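Local coordinates for proton-dependent oligopeptide transporter family protein (Xanthomonas campestris, PDB 6EI3) that probably carries short peptides across the membrane together with protons, as a POT-family member of the major facilitator superfamily, at residues R366-A380 and P402-T416. Sequence-based numbering, arbitrary orientation.
With 78M ((2S)-2,3-dihydroxypropyl(7Z)-pentadec-7-enoate), chain J; 78M ((2S)-2,3-dihydroxypropyl(7Z)-pentadec-7-enoate), chain F.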
loop_
_atom_site.group_PDB
_atom_site.type_symbol
_atom_site.label_atom_id
_atom_site.label_comp_id
_atom_site.label_asym_id
_atom_site.label_seq_id
_atom_site.Cartn_x
_atom_site.Cartn_y
_atom_site.Cartn_z
ATOM N N ARG A 366 -9.682 15.248 8.097
ATOM C CA ARG A 366 -9.931 14.466 6.882
ATOM C C ARG A 366 -9.484 13.025 7.129
ATOM O O ARG A 366 -10.226 12.097 6.838
ATOM C CB ARG A 366 -9.149 15.036 5.689
ATOM C CG ARG A 366 -9.679 16.368 5.144
ATOM C CD ARG A 366 -8.805 16.838 3.977
ATOM N NE ARG A 366 -8.935 18.273 3.766
ATOM C CZ ARG A 366 -8.401 18.938 2.745
ATOM N NH1 ARG A 366 -7.688 18.297 1.828
ATOM N NH2 ARG A 366 -8.586 20.247 2.628
ATOM N N MET A 367 -8.287 12.846 7.711
ATOM C CA MET A 367 -7.741 11.521 7.959
ATOM C C MET A 367 -8.582 10.704 8.946
ATOM O O MET A 367 -8.917 9.563 8.630
ATOM C CB MET A 367 -6.280 11.606 8.370
ATOM C CG MET A 367 -5.364 12.026 7.211
ATOM S SD MET A 367 -3.666 12.273 7.765
ATOM C CE MET A 367 -3.097 10.554 7.802
ATOM N N THR A 368 -9.004 11.312 10.082
ATOM C CA THR A 368 -9.862 10.648 11.082
ATOM C C THR A 368 -11.173 10.209 10.414
ATOM O O THR A 368 -11.569 9.044 10.543
ATOM C CB THR A 368 -10.153 11.623 12.262
ATOM O OG1 THR A 368 -8.924 12.181 12.737
ATOM C CG2 THR A 368 -10.900 10.950 13.406
ATOM N N SER A 369 -11.823 11.152 9.674
ATOM C CA SER A 369 -13.081 10.933 8.956
ATOM C C SER A 369 -12.930 9.840 7.911
ATOM O O SER A 369 -13.855 9.059 7.722
ATOM C CB SER A 369 -13.555 12.222 8.289
ATOM O OG SER A 369 -13.764 13.261 9.234
ATOM N N GLY A 370 -11.764 9.787 7.273
ATOM C CA GLY A 370 -11.426 8.813 6.243
ATOM C C GLY A 370 -11.372 7.389 6.761
ATOM O O GLY A 370 -11.875 6.482 6.098
ATOM N N ILE A 371 -10.775 7.190 7.957
ATOM C CA ILE A 371 -10.683 5.855 8.571
ATOM C C ILE A 371 -12.092 5.411 8.971
ATOM O O ILE A 371 -12.468 4.269 8.719
ATOM C CB ILE A 371 -9.703 5.836 9.763
ATOM C CG1 ILE A 371 -8.300 6.338 9.345
ATOM C CG2 ILE A 371 -9.638 4.439 10.428
ATOM C CD1 ILE A 371 -7.377 6.673 10.549
ATOM N N ALA A 372 -12.874 6.336 9.552
ATOM C CA ALA A 372 -14.247 6.107 9.985
ATOM C C ALA A 372 -15.156 5.680 8.802
ATOM O O ALA A 372 -15.875 4.686 8.927
ATOM C CB ALA A 372 -14.788 7.352 10.667
ATOM N N PHE A 373 -15.070 6.383 7.645
ATOM C CA PHE A 373 -15.851 6.045 6.452
ATOM C C PHE A 373 -15.502 4.679 5.871
ATOM O O PHE A 373 -16.404 4.000 5.374
ATOM C CB PHE A 373 -15.785 7.135 5.381
ATOM C CG PHE A 373 -16.878 8.165 5.553
ATOM C CD1 PHE A 373 -18.174 7.910 5.114
ATOM C CD2 PHE A 373 -16.616 9.384 6.164
ATOM C CE1 PHE A 373 -19.190 8.859 5.286
ATOM C CE2 PHE A 373 -17.626 10.339 6.317
ATOM C CZ PHE A 373 -18.908 10.066 5.887
ATOM N N SER A 374 -14.229 4.238 5.997
ATOM C CA SER A 374 -13.830 2.905 5.545
ATOM C C SER A 374 -14.534 1.864 6.468
ATOM O O SER A 374 -14.980 0.829 5.986
ATOM C CB SER A 374 -12.308 2.750 5.519
ATOM O OG SER A 374 -11.744 2.425 6.785
ATOM N N GLY A 375 -14.717 2.212 7.740
ATOM C CA GLY A 375 -15.461 1.394 8.700
ATOM C C GLY A 375 -16.927 1.284 8.302
ATOM O O GLY A 375 -17.489 0.188 8.293
ATOM N N VAL A 376 -17.531 2.411 7.893
ATOM C CA VAL A 376 -18.931 2.485 7.432
ATOM C C VAL A 376 -19.120 1.617 6.171
ATOM O O VAL A 376 -20.121 0.915 6.066
ATOM C CB VAL A 376 -19.410 3.961 7.246
ATOM C CG1 VAL A 376 -20.871 4.037 6.778
ATOM C CG2 VAL A 376 -19.239 4.755 8.540
ATOM N N ALA A 377 -18.125 1.616 5.255
ATOM C CA ALA A 377 -18.125 0.808 4.029
ATOM C C ALA A 377 -18.221 -0.668 4.397
ATOM O O ALA A 377 -18.986 -1.410 3.781
ATOM C CB ALA A 377 -16.849 1.056 3.233
ATOM N N TRP A 378 -17.475 -1.079 5.436
ATOM C CA TRP A 378 -17.455 -2.463 5.892
ATOM C C TRP A 378 -18.724 -2.837 6.678
ATOM O O TRP A 378 -19.078 -4.012 6.673
ATOM C CB TRP A 378 -16.144 -2.767 6.624
ATOM C CG TRP A 378 -15.044 -3.026 5.626
ATOM C CD1 TRP A 378 -14.456 -2.113 4.797
ATOM C CD2 TRP A 378 -14.544 -4.312 5.226
ATOM N NE1 TRP A 378 -13.599 -2.746 3.925
ATOM C CE2 TRP A 378 -13.606 -4.095 4.193
ATOM C CE3 TRP A 378 -14.794 -5.629 5.647
ATOM C CZ2 TRP A 378 -12.877 -5.136 3.614
ATOM C CZ3 TRP A 378 -14.067 -6.665 5.076
ATOM C CH2 TRP A 378 -13.151 -6.418 4.040
ATOM N N ILE A 379 -19.474 -1.844 7.242
ATOM C CA ILE A 379 -20.790 -2.124 7.847
ATOM C C ILE A 379 -21.736 -2.516 6.675
ATOM O O ILE A 379 -22.465 -3.503 6.781
ATOM C CB ILE A 379 -21.375 -0.958 8.712
ATOM C CG1 ILE A 379 -20.568 -0.719 10.026
ATOM C CG2 ILE A 379 -22.901 -1.159 9.004
ATOM C CD1 ILE A 379 -20.621 -1.891 11.109
ATOM N N ALA A 380 -21.675 -1.759 5.557
ATOM C CA ALA A 380 -22.446 -2.010 4.343
ATOM C C ALA A 380 -22.093 -3.374 3.719
ATOM O O ALA A 380 -23.017 -4.115 3.399
ATOM C CB ALA A 380 -22.229 -0.895 3.338
ATOM N N PRO A 402 -20.760 0.127 -0.683
ATOM C CA PRO A 402 -19.444 0.119 -0.010
ATOM C C PRO A 402 -18.299 0.647 -0.880
ATOM O O PRO A 402 -17.369 1.190 -0.314
ATOM C CB PRO A 402 -19.252 -1.345 0.406
ATOM C CG PRO A 402 -20.150 -2.142 -0.501
ATOM C CD PRO A 402 -21.325 -1.244 -0.773
ATOM N N TYR A 403 -18.364 0.554 -2.230
ATOM C CA TYR A 403 -17.301 1.151 -3.050
ATOM C C TYR A 403 -17.283 2.677 -2.858
ATOM O O TYR A 403 -16.211 3.256 -2.699
ATOM C CB TYR A 403 -17.444 0.810 -4.553
ATOM C CG TYR A 403 -16.525 -0.321 -4.961
ATOM C CD1 TYR A 403 -15.166 -0.099 -5.167
ATOM C CD2 TYR A 403 -16.983 -1.634 -5.002
ATOM C CE1 TYR A 403 -14.292 -1.149 -5.426
ATOM C CE2 TYR A 403 -16.128 -2.690 -5.311
ATOM C CZ TYR A 403 -14.784 -2.441 -5.521
ATOM O OH TYR A 403 -13.939 -3.478 -5.793
ATOM N N ALA A 404 -18.469 3.312 -2.857
ATOM C CA ALA A 404 -18.606 4.765 -2.686
ATOM C C ALA A 404 -18.081 5.193 -1.328
ATOM O O ALA A 404 -17.280 6.128 -1.238
ATOM C CB ALA A 404 -20.070 5.191 -2.851
ATOM N N LEU A 405 -18.506 4.480 -0.272
ATOM C CA LEU A 405 -18.099 4.779 1.095
ATOM C C LEU A 405 -16.599 4.619 1.272
ATOM O O LEU A 405 -15.948 5.543 1.770
ATOM C CB LEU A 405 -18.878 3.913 2.107
ATOM C CG LEU A 405 -20.388 4.204 2.216
ATOM C CD1 LEU A 405 -21.123 3.030 2.808
ATOM C CD2 LEU A 405 -20.668 5.505 3.022
ATOM N N LEU A 406 -16.043 3.474 0.800
ATOM C CA LEU A 406 -14.608 3.179 0.919
ATOM C C LEU A 406 -13.711 4.152 0.128
ATOM O O LEU A 406 -12.661 4.542 0.635
ATOM C CB LEU A 406 -14.301 1.716 0.553
ATOM C CG LEU A 406 -12.818 1.278 0.583
ATOM C CD1 LEU A 406 -12.237 1.288 2.018
ATOM C CD2 LEU A 406 -12.639 -0.066 -0.074
ATOM N N THR A 407 -14.117 4.498 -1.116
ATOM C CA THR A 407 -13.374 5.416 -1.973
ATOM C C THR A 407 -13.428 6.828 -1.408
ATOM O O THR A 407 -12.428 7.558 -1.501
ATOM C CB THR A 407 -13.801 5.309 -3.436
ATOM O OG1 THR A 407 -13.722 3.924 -3.793
ATOM C CG2 THR A 407 -12.874 6.116 -4.357
ATOM N N PHE A 408 -14.578 7.190 -0.779
ATOM C CA PHE A 408 -14.710 8.472 -0.082
ATOM C C PHE A 408 -13.681 8.490 1.063
ATOM O O PHE A 408 -12.917 9.454 1.182
ATOM C CB PHE A 408 -16.148 8.705 0.444
ATOM C CG PHE A 408 -16.382 10.082 1.030
ATOM C CD1 PHE A 408 -16.184 11.230 0.265
ATOM C CD2 PHE A 408 -16.874 10.230 2.322
ATOM C CE1 PHE A 408 -16.434 12.505 0.800
ATOM C CE2 PHE A 408 -17.112 11.504 2.859
ATOM C CZ PHE A 408 -16.893 12.626 2.094
ATOM N N GLY A 409 -13.598 7.390 1.815
ATOM C CA GLY A 409 -12.616 7.254 2.884
ATOM C C GLY A 409 -11.193 7.381 2.365
ATOM O O GLY A 409 -10.394 8.131 2.929
ATOM N N GLU A 410 -10.887 6.691 1.250
ATOM C CA GLU A 410 -9.574 6.721 0.595
ATOM C C GLU A 410 -9.138 8.148 0.247
ATOM O O GLU A 410 -8.031 8.537 0.600
ATOM C CB GLU A 410 -9.578 5.854 -0.671
ATOM C CG GLU A 410 -8.270 5.930 -1.445
ATOM C CD GLU A 410 -8.265 5.375 -2.853
ATOM O OE1 GLU A 410 -9.341 5.000 -3.370
ATOM O OE2 GLU A 410 -7.163 5.298 -3.437
ATOM N N VAL A 411 -10.011 8.919 -0.434
ATOM C CA VAL A 411 -9.756 10.312 -0.821
ATOM C C VAL A 411 -9.491 11.184 0.435
ATOM O O VAL A 411 -8.612 12.049 0.404
ATOM C CB VAL A 411 -10.916 10.860 -1.716
ATOM C CG1 VAL A 411 -10.884 12.375 -1.819
ATOM C CG2 VAL A 411 -10.885 10.227 -3.113
ATOM N N LEU A 412 -10.188 10.887 1.544
ATOM C CA LEU A 412 -10.034 11.608 2.808
ATOM C C LEU A 412 -8.749 11.234 3.569
ATOM O O LEU A 412 -8.139 12.121 4.161
ATOM C CB LEU A 412 -11.244 11.386 3.724
ATOM C CG LEU A 412 -12.567 12.065 3.367
ATOM C CD1 LEU A 412 -13.705 11.496 4.233
ATOM C CD2 LEU A 412 -12.497 13.579 3.576
ATOM N N VAL A 413 -8.351 9.947 3.603
ATOM C CA VAL A 413 -7.171 9.617 4.413
ATOM C C VAL A 413 -5.909 9.342 3.550
ATOM O O VAL A 413 -4.830 9.847 3.882
ATOM C CB VAL A 413 -7.444 8.504 5.480
ATOM C CG1 VAL A 413 -7.879 7.183 4.859
ATOM C CG2 VAL A 413 -6.252 8.310 6.429
ATOM N N SER A 414 -6.040 8.539 2.484
ATOM C CA SER A 414 -4.914 8.144 1.635
ATOM C C SER A 414 -4.327 9.293 0.857
ATOM O O SER A 414 -3.108 9.465 0.906
ATOM C CB SER A 414 -5.288 6.983 0.717
ATOM O OG SER A 414 -4.127 6.493 0.076
ATOM N N ALA A 415 -5.172 10.116 0.201
ATOM C CA ALA A 415 -4.704 11.290 -0.537
ATOM C C ALA A 415 -4.131 12.393 0.400
ATOM O O ALA A 415 -3.227 13.113 0.002
ATOM C CB ALA A 415 -5.832 11.853 -1.389
ATOM N N THR A 416 -4.644 12.499 1.638
ATOM C CA THR A 416 -4.223 13.481 2.640
ATOM C C THR A 416 -2.941 13.085 3.402
ATOM O O THR A 416 -2.116 13.953 3.688
ATOM C CB THR A 416 -5.357 13.676 3.645
ATOM O OG1 THR A 416 -6.574 13.915 2.945
ATOM C CG2 THR A 416 -5.094 14.808 4.619
HETATM O O21 78M J . -7.611 21.667 17.011
HETATM C C20 78M J . -7.057 20.414 16.635
HETATM C C18 78M J . -8.116 19.336 16.617
HETATM O O19 78M J . -8.748 19.258 17.900
HETATM C C17 78M J . -7.557 17.989 16.225
HETATM O O2 78M J . -8.666 17.057 16.231
HETATM C C1 78M J . -8.762 16.192 15.215
HETATM O O1 78M J . -8.041 16.203 14.251
HETATM C C2 78M J . -9.875 15.208 15.440
HETATM C C3 78M J . -10.667 14.897 14.179
HETATM C C4 78M J . -12.059 14.361 14.442
HETATM C C5 78M J . -12.935 14.399 13.205
HETATM C C6 78M J . -14.281 13.696 13.359
HETATM C C7 78M J . -15.164 13.934 12.167
HETATM C C8 78M J . -16.178 13.191 11.728
HETATM C C9 78M J . -16.710 11.908 12.309
HETATM C C10 78M J . -16.288 10.666 11.518
HETATM C C11 78M J . -17.111 10.369 10.257
HETATM C C12 78M J . -18.450 9.663 10.475
HETATM C C13 78M J . -18.356 8.257 11.057
HETATM C C15 78M J . -19.511 6.439 12.368
HETATM C C14 78M J . -19.679 7.661 11.496
HETATM O O21 78M F . -32.820 -7.328 0.552
HETATM C C20 78M F . -31.825 -7.021 1.519
HETATM C C18 78M F . -31.947 -5.584 1.970
HETATM O O19 78M F . -31.724 -4.693 0.874
HETATM C C17 78M F . -31.060 -5.250 3.150
HETATM O O2 78M F . -29.691 -5.056 2.712
HETATM C C1 78M F . -29.238 -3.799 2.617
HETATM O O1 78M F . -29.951 -2.829 2.578
HETATM C C2 78M F . -27.736 -3.759 2.585
HETATM C C3 78M F . -27.162 -2.357 2.398
HETATM C C4 78M F . -26.256 -1.914 3.535
HETATM C C5 78M F . -26.904 -1.014 4.574
HETATM C C6 78M F . -26.007 -0.737 5.782
HETATM C C7 78M F . -25.657 0.707 5.954
HETATM C C8 78M F . -24.622 1.336 5.421
HETATM C C9 78M F . -24.267 2.783 5.592
HETATM C C10 78M F . -25.274 3.749 4.953
HETATM C C11 78M F . -25.245 5.158 5.531
HETATM C C12 78M F . -24.208 6.085 4.917
HETATM C C13 78M F . -23.988 7.364 5.704
HETATM C C15 78M F . -22.824 9.595 5.866
HETATM C C14 78M F . -23.037 8.345 5.043
#
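F373 meets F408 where transmembrane helices 363-389 and 400-424 of this major facilitator fold pack roughly antiparallel, knobs-into-holes (segment axes at 144°), a worked example of glycines letting helices come close. The pair is T-shaped: F408, its CG anti to the backbone N (chi1 -173°), turns its CD2/CE2 edge onto one face of F373, planes at 86° and centroids 4.9 Å apart. F373 is a knob among L405, F408, G409 and L412. L405 CD2 lies at the edge of the F373 ring, 4.0 Å from F373 CD1. C15 of one monoacylglycerol (78M chain F) meets that ring near its plane and a second (chain J) comes obliquely, so F373 borders lipid while F408 packs against helix 334-357.

The backbones are in direct contact at G370 and G409, where G370 O lies 3.4 Å from G409 CA. L412 drops its CB onto G370 CA and R366 O; the M367 and V413 side chains cross at about a right angle, V413 CG2 3.8 Å from M367 CB. L405 is the reciprocal knob, among F373, V376, A377 and A380. No hydrogen bond joins the segments; T416 OG1 donates to L412 O at 2.7 Å from above the carbonyl plane.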